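Local atomic coordinates of serine protease pet (Escherichia coli, PDB entry 4OM9), a protein that acts as a secreted autotransporter enterotoxin of enteroaggregative strains, a serine protease that probably cleaves the host cytoskeletal protein alpha-fodrin. Residues G751-E756 with G792-A797; K757-S762 with A797-A802. All blocks are in the same frame, centred on the assembly; numbering follows the deposited sequence.

Contacts 1 and 2 follow one another along the same two chain runs of the passenger's beta-helix, their centres about 10 Å apart and Ala797 common to both. In contact 1, 751-756 and 792-797 pair as parallel strands, with three backbone hydrogen bonds and a largely buried interface. Contact 2 takes the same coil pair onward as loops, 757-762 beside 797-802, only partly buried; here one backbone bond and one from a serine hydroxyl join the loops. The seam between them is close: Ile794 CD1 lies 3.7 Å from Leu801 CD2, so the apolar side of the strand pair runs on into the loop pair. The lysines of contact 1 face outward instead.

Contact 1 (G751-E756 with G792-A797); sequences GDIKSE and GSIKAA
Ile753 turns its CG1 anti to the backbone N (chi1 162°), which puts CG2 between that nitrogen and the carbonyl carbon, facing the neighbouring strand. Ile794 sets CG1 beside its own backbone N (chi1 -54°), and the two branches meet: Ile753 CG2 to Ile794 CG1 is 3.5 Å, tighter than usual carbon contact. The side chains lie alongside each other and point the same way. Further along this face the methyl of Ala796 sits 3.9 Å from Ser755 CB, and Ile794 also packs on Trp808.

The backbones run parallel, 9° apart. Ile753 N donates to Ser793 O at 2.9 Å, and Ser755 N reaches Lys795 O at 3.1 Å. Between them Lys795 N gives a bent bond of 3.1 Å to Ile753 O. Across the contact that oxygen accepts this one hydrogen bond, and the CA-H of Ile794 makes only a weaker contact with it, with a CA to O distance of 3.2 Å.

Lys754 and Lys795 project from the other, exposed face. Lys795 NZ curls back to Ser793 OG at 3.4 Å, a weak bond, and stands 5.3 Å from Asp752 OD2, too far for a salt bridge, though the opposite charges may attract. Asp752 OD1 instead abuts Ser793 CB.

This is the stacking of successive coils of a right-handed parallel beta-helix, with Glu733 and Thr735 pairing to the far edge of 751-756. The three backbone bonds fit a parallel register of Ile753 with Ile794 and Lys754 with Lys795, while the isoleucine pair packs on the buried face and the lysine side chains lie on the exposed one.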
loop_
_atom_site.group_PDB
_atom_site.type_symbol
_atom_site.label_atom_id
_atom_site.label_comp_id
_atom_site.label_asym_id
_atom_site.label_seq_id
_atom_site.Cartn_x
_atom_site.Cartn_y
_atom_site.Cartn_z
ATOM N N GLY A 751 32.825 -16.069 11.149
ATOM C CA GLY A 751 32.722 -16.596 9.801
ATOM C C GLY A 751 33.556 -15.793 8.829
ATOM O O GLY A 751 33.514 -14.561 8.844
ATOM N N ASP A 752 34.306 -16.492 7.981
ATOM C CA ASP A 752 35.285 -15.851 7.104
ATOM C C ASP A 752 34.617 -14.869 6.153
ATOM O O ASP A 752 33.422 -14.957 5.897
ATOM C CB ASP A 752 36.064 -16.899 6.306
ATOM C CG ASP A 752 36.762 -17.915 7.195
ATOM O OD1 ASP A 752 37.185 -17.548 8.308
ATOM O OD2 ASP A 752 36.881 -19.085 6.784
ATOM N N ILE A 753 35.382 -13.913 5.650
ATOM C CA ILE A 753 34.849 -13.021 4.634
ATOM C C ILE A 753 35.820 -12.914 3.467
ATOM O O ILE A 753 36.994 -12.585 3.634
ATOM C CB ILE A 753 34.528 -11.619 5.196
ATOM C CG1 ILE A 753 34.412 -10.604 4.060
ATOM C CG2 ILE A 753 35.578 -11.174 6.169
ATOM C CD1 ILE A 753 33.940 -9.244 4.517
ATOM N N LYS A 754 35.311 -13.223 2.282
ATOM C CA LYS A 754 36.112 -13.223 1.081
ATOM C C LYS A 754 35.488 -12.289 0.062
ATOM O O LYS A 754 34.289 -12.021 0.113
ATOM C CB LYS A 754 36.238 -14.635 0.517
ATOM C CG LYS A 754 34.980 -15.153 -0.105
ATOM C CD LYS A 754 35.209 -16.451 -0.842
ATOM C CE LYS A 754 33.899 -16.940 -1.450
ATOM N NZ LYS A 754 34.132 -18.056 -2.407
ATOM N N SER A 755 36.309 -11.793 -0.856
ATOM C CA SER A 755 35.869 -10.860 -1.885
ATOM C C SER A 755 36.964 -10.613 -2.899
ATOM O O SER A 755 38.139 -10.586 -2.539
ATOM C CB SER A 755 35.458 -9.528 -1.265
ATOM O OG SER A 755 35.280 -8.534 -2.265
ATOM N N GLU A 756 36.596 -10.420 -4.161
ATOM C CA GLU A 756 37.576 -9.980 -5.143
ATOM C C GLU A 756 37.127 -8.735 -5.898
ATOM O O GLU A 756 37.632 -8.440 -6.983
ATOM C CB GLU A 756 37.912 -11.101 -6.124
ATOM C CG GLU A 756 36.744 -11.881 -6.660
ATOM C CD GLU A 756 37.207 -13.103 -7.427
ATOM O OE1 GLU A 756 36.370 -13.755 -8.084
ATOM O OE2 GLU A 756 38.420 -13.408 -7.371
ATOM N N GLY A 792 37.230 -14.912 11.400
ATOM C CA GLY A 792 38.568 -14.362 11.492
ATOM C C GLY A 792 39.460 -14.684 10.315
ATOM O O GLY A 792 40.593 -15.089 10.511
ATOM N N SER A 793 38.958 -14.502 9.096
ATOM C CA SER A 793 39.784 -14.687 7.906
ATOM C C SER A 793 39.279 -13.843 6.738
ATOM O O SER A 793 38.175 -14.057 6.247
ATOM C CB SER A 793 39.823 -16.162 7.510
ATOM O OG SER A 793 40.287 -16.319 6.184
ATOM N N ILE A 794 40.096 -12.893 6.288
ATOM C CA ILE A 794 39.681 -11.973 5.228
ATOM C C ILE A 794 40.543 -12.055 3.969
ATOM O O ILE A 794 41.658 -11.528 3.929
ATOM C CB ILE A 794 39.702 -10.511 5.708
ATOM C CG1 ILE A 794 38.880 -10.346 6.975
ATOM C CG2 ILE A 794 39.193 -9.578 4.618
ATOM C CD1 ILE A 794 38.990 -8.972 7.572
ATOM N N LYS A 795 40.015 -12.690 2.933
ATOM C CA LYS A 795 40.698 -12.729 1.651
ATOM C C LYS A 795 40.073 -11.748 0.674
ATOM O O LYS A 795 39.302 -12.137 -0.196
ATOM C CB LYS A 795 40.669 -14.142 1.074
ATOM C CG LYS A 795 41.016 -15.209 2.087
ATOM C CD LYS A 795 41.527 -16.465 1.420
ATOM C CE LYS A 795 41.881 -17.526 2.456
ATOM N NZ LYS A 795 40.676 -17.935 3.240
ATOM N N ALA A 796 40.407 -10.472 0.822
ATOM C CA ALA A 796 39.915 -9.440 -0.083
ATOM C C ALA A 796 41.044 -8.519 -0.542
ATOM O O ALA A 796 41.365 -7.547 0.139
ATOM C CB ALA A 796 38.826 -8.637 0.590
ATOM N N ALA A 797 41.627 -8.811 -1.705
ATOM C CA ALA A 797 42.842 -8.124 -2.161
ATOM C C ALA A 797 42.591 -6.831 -2.950
ATOM O O ALA A 797 43.485 -6.345 -3.642
ATOM C CB ALA A 797 43.689 -9.074 -3.002
#

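Contact 2 (K757-S762 with A797-A802); sequences KAAKLS and AQSSLA
Two hydrogen bonds join Lys757 and Ala759 to the serines opposite. Ser799 OG, held beside its own backbone N (chi1 -40°), donates to Lys757 O at 3.1 Å, nearly in line with the C=O bond. Ser800 N gives Ala759 O a short bond of 2.7 Å. Lys757 O has a second, weak donor in Ala759 N, across an inverse gamma turn centred on Ala758, so the turn's acceptor is also the one the serine hydroxyl takes.

The two runs point 8° apart, and their CA atoms lie abreast in order, from Ala759 beside Ser799 to Ser762 beside Ala802. This is the loop part of neighbouring coils in the beta-helix, continuing the stack where no regular strand is formed; Ser799 and Leu801 pair onward through their backbones with Lys818 and Asn820, on the far side of 797-802.

Van der Waals contacts supply the rest, most of them carbon against oxygen. Gln798 CB lies 3.4 Å from Lys757 O, and Ala759 CB comes 3.7 Å from Ser799 OG. Leu801, with CG anti to its backbone N (chi1 -168°), bends CD1 back against the other loop, 3.2 Å from Leu761 O and 3.5 Å from Ser762 N, polar atoms of the cis peptide between Leu761 and Ser762. Here an apolar methyl meets polar peptide atoms. Leu761 CD2 meets Ala802 CB at 4.2 Å, with Asn740 and Thr742 of strand 740-744 against the leucine, and Ser762 OG is hydrogen-bonded to the backbone N of Ala743 in that strand.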
loop_
_atom_site.group_PDB
_atom_site.type_symbol
_atom_site.label_atom_id
_atom_site.label_comp_id
_atom_site.label_asym_id
_atom_site.label_seq_id
_atom_site.Cartn_x
_atom_site.Cartn_y
_atom_site.Cartn_z
ATOM N N LYS A 757 36.197 -7.994 -5.308
ATOM C CA LYS A 757 35.852 -6.673 -5.809
ATOM C C LYS A 757 36.484 -5.597 -4.928
ATOM O O LYS A 757 37.090 -5.900 -3.898
ATOM C CB LYS A 757 34.334 -6.493 -5.852
ATOM C CG LYS A 757 33.603 -7.526 -6.698
ATOM C CD LYS A 757 33.961 -7.400 -8.171
ATOM C CE LYS A 757 32.912 -8.069 -9.057
ATOM N NZ LYS A 757 33.284 -7.977 -10.503
ATOM N N ALA A 758 36.336 -4.341 -5.334
ATOM C CA ALA A 758 36.780 -3.228 -4.505
ATOM C C ALA A 758 35.732 -2.940 -3.432
ATOM O O ALA A 758 34.861 -2.093 -3.617
ATOM C CB ALA A 758 37.039 -1.993 -5.355
ATOM N N ALA A 759 35.805 -3.656 -2.314
ATOM C CA ALA A 759 34.798 -3.495 -1.265
ATOM C C ALA A 759 35.340 -2.648 -0.125
ATOM O O ALA A 759 36.507 -2.271 -0.129
ATOM C CB ALA A 759 34.332 -4.848 -0.752
ATOM N N LYS A 760 34.490 -2.341 0.850
ATOM C CA LYS A 760 34.882 -1.424 1.914
ATOM C C LYS A 760 34.484 -1.909 3.299
ATOM O O LYS A 760 33.818 -2.928 3.434
ATOM C CB LYS A 760 34.268 -0.045 1.669
ATOM C CG LYS A 760 34.621 0.586 0.327
ATOM C CD LYS A 760 33.578 1.623 -0.063
ATOM C CE LYS A 760 33.619 2.855 0.843
ATOM N NZ LYS A 760 34.837 3.678 0.584
ATOM N N LEU A 761 34.956 -1.188 4.318
ATOM C CA LEU A 761 34.359 -1.208 5.655
ATOM C C LEU A 761 34.588 -2.538 6.411
ATOM O O LEU A 761 34.863 -3.559 5.770
ATOM C CB LEU A 761 32.869 -0.856 5.506
ATOM C CG LEU A 761 32.690 0.649 5.247
ATOM C CD1 LEU A 761 31.245 1.021 4.990
ATOM C CD2 LEU A 761 33.265 1.470 6.404
ATOM N N SER A 762 34.513 -2.554 7.753
ATOM C CA SER A 762 34.080 -1.448 8.627
ATOM C C SER A 762 34.540 -1.543 10.071
ATOM O O SER A 762 34.957 -0.548 10.657
ATOM C CB SER A 762 32.581 -1.404 8.713
ATOM O OG SER A 762 32.169 -2.433 9.598
ATOM N N ALA A 797 41.627 -8.811 -1.705
ATOM C CA ALA A 797 42.842 -8.124 -2.161
ATOM C C ALA A 797 42.591 -6.831 -2.950
ATOM O O ALA A 797 43.485 -6.345 -3.642
ATOM C CB ALA A 797 43.689 -9.074 -3.002
ATOM N N GLN A 798 41.384 -6.277 -2.859
ATOM C CA GLN A 798 41.094 -4.998 -3.504
ATOM C C GLN A 798 40.344 -4.080 -2.554
ATOM O O GLN A 798 40.072 -2.921 -2.870
ATOM C CB GLN A 798 40.276 -5.193 -4.782
ATOM C CG GLN A 798 40.947 -6.032 -5.856
ATOM C CD GLN A 798 40.497 -7.480 -5.829
ATOM O OE1 GLN A 798 40.152 -8.015 -4.775
ATOM N NE2 GLN A 798 40.484 -8.119 -6.995
ATOM N N SER A 799 40.039 -4.607 -1.373
ATOM C CA SER A 799 39.058 -4.000 -0.481
ATOM C C SER A 799 39.670 -3.186 0.660
ATOM O O SER A 799 40.805 -3.424 1.071
ATOM C CB SER A 799 38.156 -5.095 0.090
ATOM O OG SER A 799 37.849 -6.057 -0.908
ATOM N N SER A 800 38.899 -2.226 1.165
ATOM C CA SER A 800 39.301 -1.413 2.309
ATOM C C SER A 800 38.918 -2.091 3.622
ATOM O O SER A 800 38.274 -3.139 3.615
ATOM C CB SER A 800 38.657 -0.027 2.229
ATOM O OG SER A 800 38.983 0.621 1.011
ATOM N N LEU A 801 39.310 -1.495 4.746
ATOM C CA LEU A 801 38.897 -2.005 6.052
ATOM C C LEU A 801 39.058 -0.988 7.180
ATOM O O LEU A 801 40.129 -0.884 7.774
ATOM C CB LEU A 801 39.676 -3.273 6.404
ATOM C CG LEU A 801 39.098 -4.019 7.607
ATOM C CD1 LEU A 801 37.583 -4.235 7.414
ATOM C CD2 LEU A 801 39.801 -5.339 7.853
ATOM N N ALA A 802 37.995 -0.248 7.484
ATOM C CA ALA A 802 38.031 0.711 8.586
ATOM C C ALA A 802 38.026 -0.034 9.916
ATOM O O ALA A 802 37.494 -1.136 10.007
ATOM C CB ALA A 802 36.864 1.666 8.502
#